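Local coordinates for putative ManD family dehydratase (Pantoea ananatis, PDB 3T6C), which dehydrates D-gluconate to 2-dehydro-3-deoxy-D-gluconate with low activity in vitro, using one magnesium ion per subunit, as a member of the mandelate racemase/muconate lactonizing enzyme family, at residues A[122-134]-A[398-410]. Sequence-based numbering, arbitrary orientation.
Sequences WDIKGKQAGLPVY and AYVNDKPGLGIDI
Gly-405, in a type II' turn from Pro-404 to Gly-407, packs against Gly-126 with their CA atoms 3.9 Å apart, joining helix 108-129 of the N-terminal capping domain of this enolase-superfamily fold to the chain leaving barrel-sheet strand 397-399. That helix ends in a Schellman motif with Gly-130 as C-prime residue.

Two backbone bonds form a single bridge beyond this helix end, pairing Pro-132 with Gly-405. Gly-405 N donates to Leu-131 O at 3.0 Å, and Val-133 N returns a bond to Gly-405 O at 2.8 Å.

Among side chains, Asp-123 bonds the turn directly. With CG anti to the backbone N (chi1 -166°), its carboxylate reaches Leu-406 N, which OD1 takes at 2.8 Å in a nearly straight bond (172°) on the anti side, tilted out of the carboxylate plane. OD1 also accepts from a water that in turn accepts from Ile-408 N, while OD2 binds Leu-59 N and forms a weak salt bridge with Lys-127 NZ. The same lysine nitrogen bonds Tyr-57 O and, through a second water, Ile-408 O. A third water, 2.8 Å from Tyr-134 OH, donates to Val-400 O.

Pro-404 packs on the helix end by van der Waals contact, CB 3.7 Å from Gly-126 O. Apolar contacts flank the bridge: Val-133 CG2 meets Leu-406 CD2, and the Tyr-134 ring, with its segment neighbour Pro-132 CB over one face, offset toward the rim, touches Val-400 CG2 through CE2 at 3.8 Å.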
loop_
_atom_site.group_PDB
_atom_site.type_symbol
_atom_site.label_atom_id
_atom_site.label_comp_id
_atom_site.label_asym_id
_atom_site.label_seq_id
_atom_site.Cartn_x
_atom_site.Cartn_y
_atom_site.Cartn_z
ATOM N N TRP A 122 -16.029 -38.423 8.328
ATOM C CA TRP A 122 -15.199 -38.834 7.216
ATOM C C TRP A 122 -14.881 -40.333 7.286
ATOM O O TRP A 122 -14.836 -40.987 6.227
ATOM C CB TRP A 122 -13.904 -38.010 7.190
ATOM C CG TRP A 122 -14.085 -36.732 6.430
ATOM C CD1 TRP A 122 -14.190 -35.471 6.970
ATOM C CD2 TRP A 122 -14.264 -36.576 5.012
ATOM N NE1 TRP A 122 -14.389 -34.533 5.961
ATOM C CE2 TRP A 122 -14.425 -35.183 4.759
ATOM C CE3 TRP A 122 -14.296 -37.479 3.920
ATOM C CZ2 TRP A 122 -14.612 -34.664 3.477
ATOM C CZ3 TRP A 122 -14.480 -36.963 2.627
ATOM C CH2 TRP A 122 -14.639 -35.563 2.419
ATOM N N ASP A 123 -14.613 -40.860 8.499
ATOM C CA ASP A 123 -14.382 -42.302 8.710
ATOM C C ASP A 123 -15.583 -43.108 8.212
ATOM O O ASP A 123 -15.425 -44.078 7.477
ATOM C CB ASP A 123 -14.135 -42.531 10.197
ATOM C CG ASP A 123 -13.561 -43.905 10.494
ATOM O OD1 ASP A 123 -12.856 -44.497 9.631
ATOM O OD2 ASP A 123 -13.830 -44.399 11.610
ATOM N N ILE A 124 -16.784 -42.670 8.587
ATOM C CA ILE A 124 -18.011 -43.324 8.140
ATOM C C ILE A 124 -18.130 -43.245 6.601
ATOM O O ILE A 124 -18.508 -44.210 5.963
ATOM C CB ILE A 124 -19.230 -42.653 8.792
ATOM C CG1 ILE A 124 -19.304 -43.133 10.269
ATOM C CG2 ILE A 124 -20.523 -43.032 8.040
ATOM C CD1 ILE A 124 -20.235 -42.361 11.182
ATOM N N LYS A 125 -17.854 -42.083 6.016
ATOM C CA LYS A 125 -17.940 -41.924 4.550
ATOM C C LYS A 125 -17.015 -42.898 3.840
ATOM O O LYS A 125 -17.411 -43.548 2.869
ATOM C CB LYS A 125 -17.598 -40.479 4.181
ATOM C CG LYS A 125 -17.712 -40.148 2.647
ATOM C CD LYS A 125 -19.188 -39.961 2.170
ATOM C CE LYS A 125 -19.876 -38.774 2.861
ATOM N NZ LYS A 125 -21.008 -38.302 2.037
ATOM N N GLY A 126 -15.793 -43.042 4.331
ATOM C CA GLY A 126 -14.882 -44.003 3.686
ATOM C C GLY A 126 -15.373 -45.435 3.890
ATOM O O GLY A 126 -15.309 -46.255 2.977
ATOM N N LYS A 127 -15.880 -45.764 5.074
ATOM C CA LYS A 127 -16.367 -47.097 5.262
ATOM C C LYS A 127 -17.587 -47.385 4.370
ATOM O O LYS A 127 -17.705 -48.486 3.832
ATOM C CB LYS A 127 -16.686 -47.355 6.730
ATOM C CG LYS A 127 -15.418 -47.448 7.608
ATOM C CD LYS A 127 -15.805 -47.340 9.107
ATOM C CE LYS A 127 -14.555 -47.574 9.964
ATOM N NZ LYS A 127 -14.862 -47.501 11.455
ATOM N N GLN A 128 -18.474 -46.405 4.222
ATOM C CA GLN A 128 -19.627 -46.534 3.307
ATOM C C GLN A 128 -19.158 -46.773 1.869
ATOM O O GLN A 128 -19.721 -47.607 1.117
ATOM C CB GLN A 128 -20.467 -45.271 3.399
ATOM C CG GLN A 128 -21.659 -45.257 2.475
ATOM C CD GLN A 128 -22.366 -43.928 2.547
ATOM O OE1 GLN A 128 -21.740 -42.884 2.802
ATOM N NE2 GLN A 128 -23.673 -43.937 2.290
ATOM N N ALA A 129 -18.117 -46.040 1.478
ATOM C CA ALA A 129 -17.562 -46.146 0.137
ATOM C C ALA A 129 -16.709 -47.385 -0.057
ATOM O O ALA A 129 -16.351 -47.718 -1.209
ATOM C CB ALA A 129 -16.685 -44.910 -0.191
ATOM N N GLY A 130 -16.285 -48.012 1.049
ATOM C CA GLY A 130 -15.280 -49.067 0.954
ATOM C C GLY A 130 -13.882 -48.575 0.563
ATOM O O GLY A 130 -13.103 -49.348 -0.020
ATOM N N LEU A 131 -13.539 -47.324 0.898
ATOM C CA LEU A 131 -12.286 -46.714 0.462
ATOM C C LEU A 131 -11.669 -45.962 1.640
ATOM O O LEU A 131 -12.410 -45.389 2.443
ATOM C CB LEU A 131 -12.586 -45.675 -0.646
ATOM C CG LEU A 131 -12.987 -46.261 -2.002
ATOM C CD1 LEU A 131 -13.384 -45.096 -2.938
ATOM C CD2 LEU A 131 -11.943 -47.178 -2.642
ATOM N N PRO A 132 -10.313 -45.907 1.700
ATOM C CA PRO A 132 -9.647 -45.013 2.651
ATOM C C PRO A 132 -10.050 -43.564 2.410
ATOM O O PRO A 132 -10.313 -43.198 1.258
ATOM C CB PRO A 132 -8.165 -45.162 2.271
ATOM C CG PRO A 132 -8.048 -46.612 1.710
ATOM C CD PRO A 132 -9.337 -46.668 0.882
ATOM N N VAL A 133 -10.068 -42.756 3.468
ATOM C CA VAL A 133 -10.353 -41.327 3.308
ATOM C C VAL A 133 -9.370 -40.709 2.304
ATOM O O VAL A 133 -9.803 -39.896 1.488
ATOM C CB VAL A 133 -10.303 -40.602 4.651
ATOM C CG1 VAL A 133 -10.314 -39.082 4.464
ATOM C CG2 VAL A 133 -11.568 -41.003 5.502
ATOM N N TYR A 134 -8.085 -41.084 2.298
ATOM C CA TYR A 134 -7.179 -40.487 1.259
ATOM C C TYR A 134 -7.642 -40.714 -0.150
ATOM O O TYR A 134 -7.308 -39.919 -1.034
ATOM C CB TYR A 134 -5.707 -40.924 1.462
ATOM C CG TYR A 134 -5.420 -42.384 1.269
ATOM C CD1 TYR A 134 -5.380 -42.946 0.003
ATOM C CD2 TYR A 134 -5.125 -43.191 2.368
ATOM C CE1 TYR A 134 -5.130 -44.273 -0.158
ATOM C CE2 TYR A 134 -4.822 -44.525 2.228
ATOM C CZ TYR A 134 -4.841 -45.060 0.969
ATOM O OH TYR A 134 -4.565 -46.388 0.796
ATOM N N ALA A 398 6.429 -43.095 6.860
ATOM C CA ALA A 398 5.270 -43.804 7.371
ATOM C C ALA A 398 4.442 -44.392 6.241
ATOM O O ALA A 398 4.266 -43.787 5.159
ATOM C CB ALA A 398 4.389 -42.888 8.214
ATOM N N TYR A 399 3.947 -45.589 6.509
ATOM C CA TYR A 399 3.120 -46.324 5.545
ATOM C C TYR A 399 1.749 -46.582 6.171
ATOM O O TYR A 399 1.605 -47.404 7.088
ATOM C CB TYR A 399 3.846 -47.628 5.203
ATOM C CG TYR A 399 5.165 -47.331 4.508
ATOM C CD1 TYR A 399 5.200 -46.999 3.168
ATOM C CD2 TYR A 399 6.363 -47.304 5.214
ATOM C CE1 TYR A 399 6.401 -46.689 2.543
ATOM C CE2 TYR A 399 7.570 -47.002 4.609
ATOM C CZ TYR A 399 7.559 -46.675 3.273
ATOM O OH TYR A 399 8.760 -46.418 2.656
ATOM N N VAL A 400 0.729 -45.900 5.672
ATOM C CA VAL A 400 -0.627 -46.100 6.212
ATOM C C VAL A 400 -1.235 -47.335 5.565
ATOM O O VAL A 400 -0.922 -47.653 4.407
ATOM C CB VAL A 400 -1.576 -44.858 6.033
ATOM C CG1 VAL A 400 -0.904 -43.611 6.639
ATOM C CG2 VAL A 400 -1.904 -44.631 4.616
ATOM N N ASN A 401 -2.110 -48.018 6.298
ATOM C CA ASN A 401 -2.773 -49.137 5.665
ATOM C C ASN A 401 -3.819 -48.666 4.665
ATOM O O ASN A 401 -4.168 -47.466 4.568
ATOM C CB ASN A 401 -3.403 -50.080 6.702
ATOM C CG ASN A 401 -4.545 -49.443 7.464
ATOM O OD1 ASN A 401 -5.551 -49.034 6.885
ATOM N ND2 ASN A 401 -4.401 -49.379 8.777
ATOM N N ASP A 402 -4.353 -49.648 3.936
ATOM C CA ASP A 402 -5.347 -49.413 2.886
ATOM C C ASP A 402 -6.814 -49.682 3.264
ATOM O O ASP A 402 -7.628 -49.900 2.354
ATOM C CB ASP A 402 -4.954 -49.997 1.505
ATOM C CG ASP A 402 -4.967 -51.483 1.496
ATOM O OD1 ASP A 402 -5.317 -52.078 2.531
ATOM O OD2 ASP A 402 -4.623 -52.055 0.437
ATOM N N LYS A 403 -7.089 -49.857 4.561
ATOM C CA LYS A 403 -8.436 -50.223 5.017
ATOM C C LYS A 403 -9.360 -49.011 4.839
ATOM O O LYS A 403 -8.916 -47.852 4.819
ATOM C CB LYS A 403 -8.389 -50.627 6.479
ATOM C CG LYS A 403 -7.539 -51.890 6.768
ATOM C CD LYS A 403 -7.673 -52.377 8.276
ATOM C CE LYS A 403 -7.352 -51.268 9.347
ATOM N NZ LYS A 403 -7.808 -51.475 10.801
ATOM N N PRO A 404 -10.664 -49.244 4.781
ATOM C CA PRO A 404 -11.589 -48.118 4.530
ATOM C C PRO A 404 -11.654 -47.141 5.677
ATOM O O PRO A 404 -11.306 -47.411 6.848
ATOM C CB PRO A 404 -12.958 -48.801 4.392
ATOM C CG PRO A 404 -12.609 -50.253 3.959
ATOM C CD PRO A 404 -11.340 -50.554 4.748
ATOM N N GLY A 405 -12.101 -45.965 5.324
ATOM C CA GLY A 405 -12.191 -44.894 6.308
ATOM C C GLY A 405 -10.807 -44.409 6.709
ATOM O O GLY A 405 -9.907 -44.281 5.850
ATOM N N LEU A 406 -10.617 -44.144 7.999
ATOM C CA LEU A 406 -9.290 -43.748 8.466
ATOM C C LEU A 406 -8.374 -44.956 8.758
ATOM O O LEU A 406 -7.207 -44.775 9.165
ATOM C CB LEU A 406 -9.391 -42.798 9.667
ATOM C CG LEU A 406 -9.918 -41.393 9.309
ATOM C CD1 LEU A 406 -10.189 -40.611 10.619
ATOM C CD2 LEU A 406 -8.869 -40.664 8.480
ATOM N N GLY A 407 -8.883 -46.171 8.494
ATOM C CA GLY A 407 -8.099 -47.388 8.673
ATOM C C GLY A 407 -7.655 -47.665 10.109
ATOM O O GLY A 407 -6.645 -48.347 10.342
ATOM N N ILE A 408 -8.423 -47.152 11.072
ATOM C CA ILE A 408 -8.033 -47.126 12.486
ATOM C C ILE A 408 -9.229 -47.573 13.310
ATOM O O ILE A 408 -10.395 -47.314 12.968
ATOM C CB ILE A 408 -7.597 -45.658 12.885
ATOM C CG1 ILE A 408 -6.852 -45.636 14.225
ATOM C CG2 ILE A 408 -8.811 -44.672 12.952
ATOM C CD1 ILE A 408 -5.597 -46.444 14.171
ATOM N N ASP A 409 -8.952 -48.242 14.423
ATOM C CA ASP A 409 -10.041 -48.669 15.294
ATOM C C ASP A 409 -9.683 -48.353 16.743
ATOM O O ASP A 409 -8.580 -47.833 17.032
ATOM C CB ASP A 409 -10.260 -50.187 15.109
ATOM C CG ASP A 409 -11.668 -50.648 15.535
ATOM O OD1 ASP A 409 -12.548 -49.820 15.868
ATOM O OD2 ASP A 409 -11.876 -51.886 15.545
ATOM N N ILE A 410 -10.625 -48.603 17.669
ATOM C CA ILE A 410 -10.311 -48.437 19.105
ATOM C C ILE A 410 -10.910 -49.622 19.872
ATOM O O ILE A 410 -12.064 -50.036 19.607
ATOM C CB ILE A 410 -10.829 -47.098 19.714
ATOM C CG1 ILE A 410 -10.264 -46.946 21.138
ATOM C CG2 ILE A 410 -12.384 -47.028 19.717
ATOM C CD1 ILE A 410 -10.549 -45.604 21.754
HETATM O O HOH W 1 -11.330 -46.542 10.555
HETATM O O HOH W 2 -12.877 -48.863 12.927
HETATM O O HOH W 3 -2.251 -47.460 1.855
#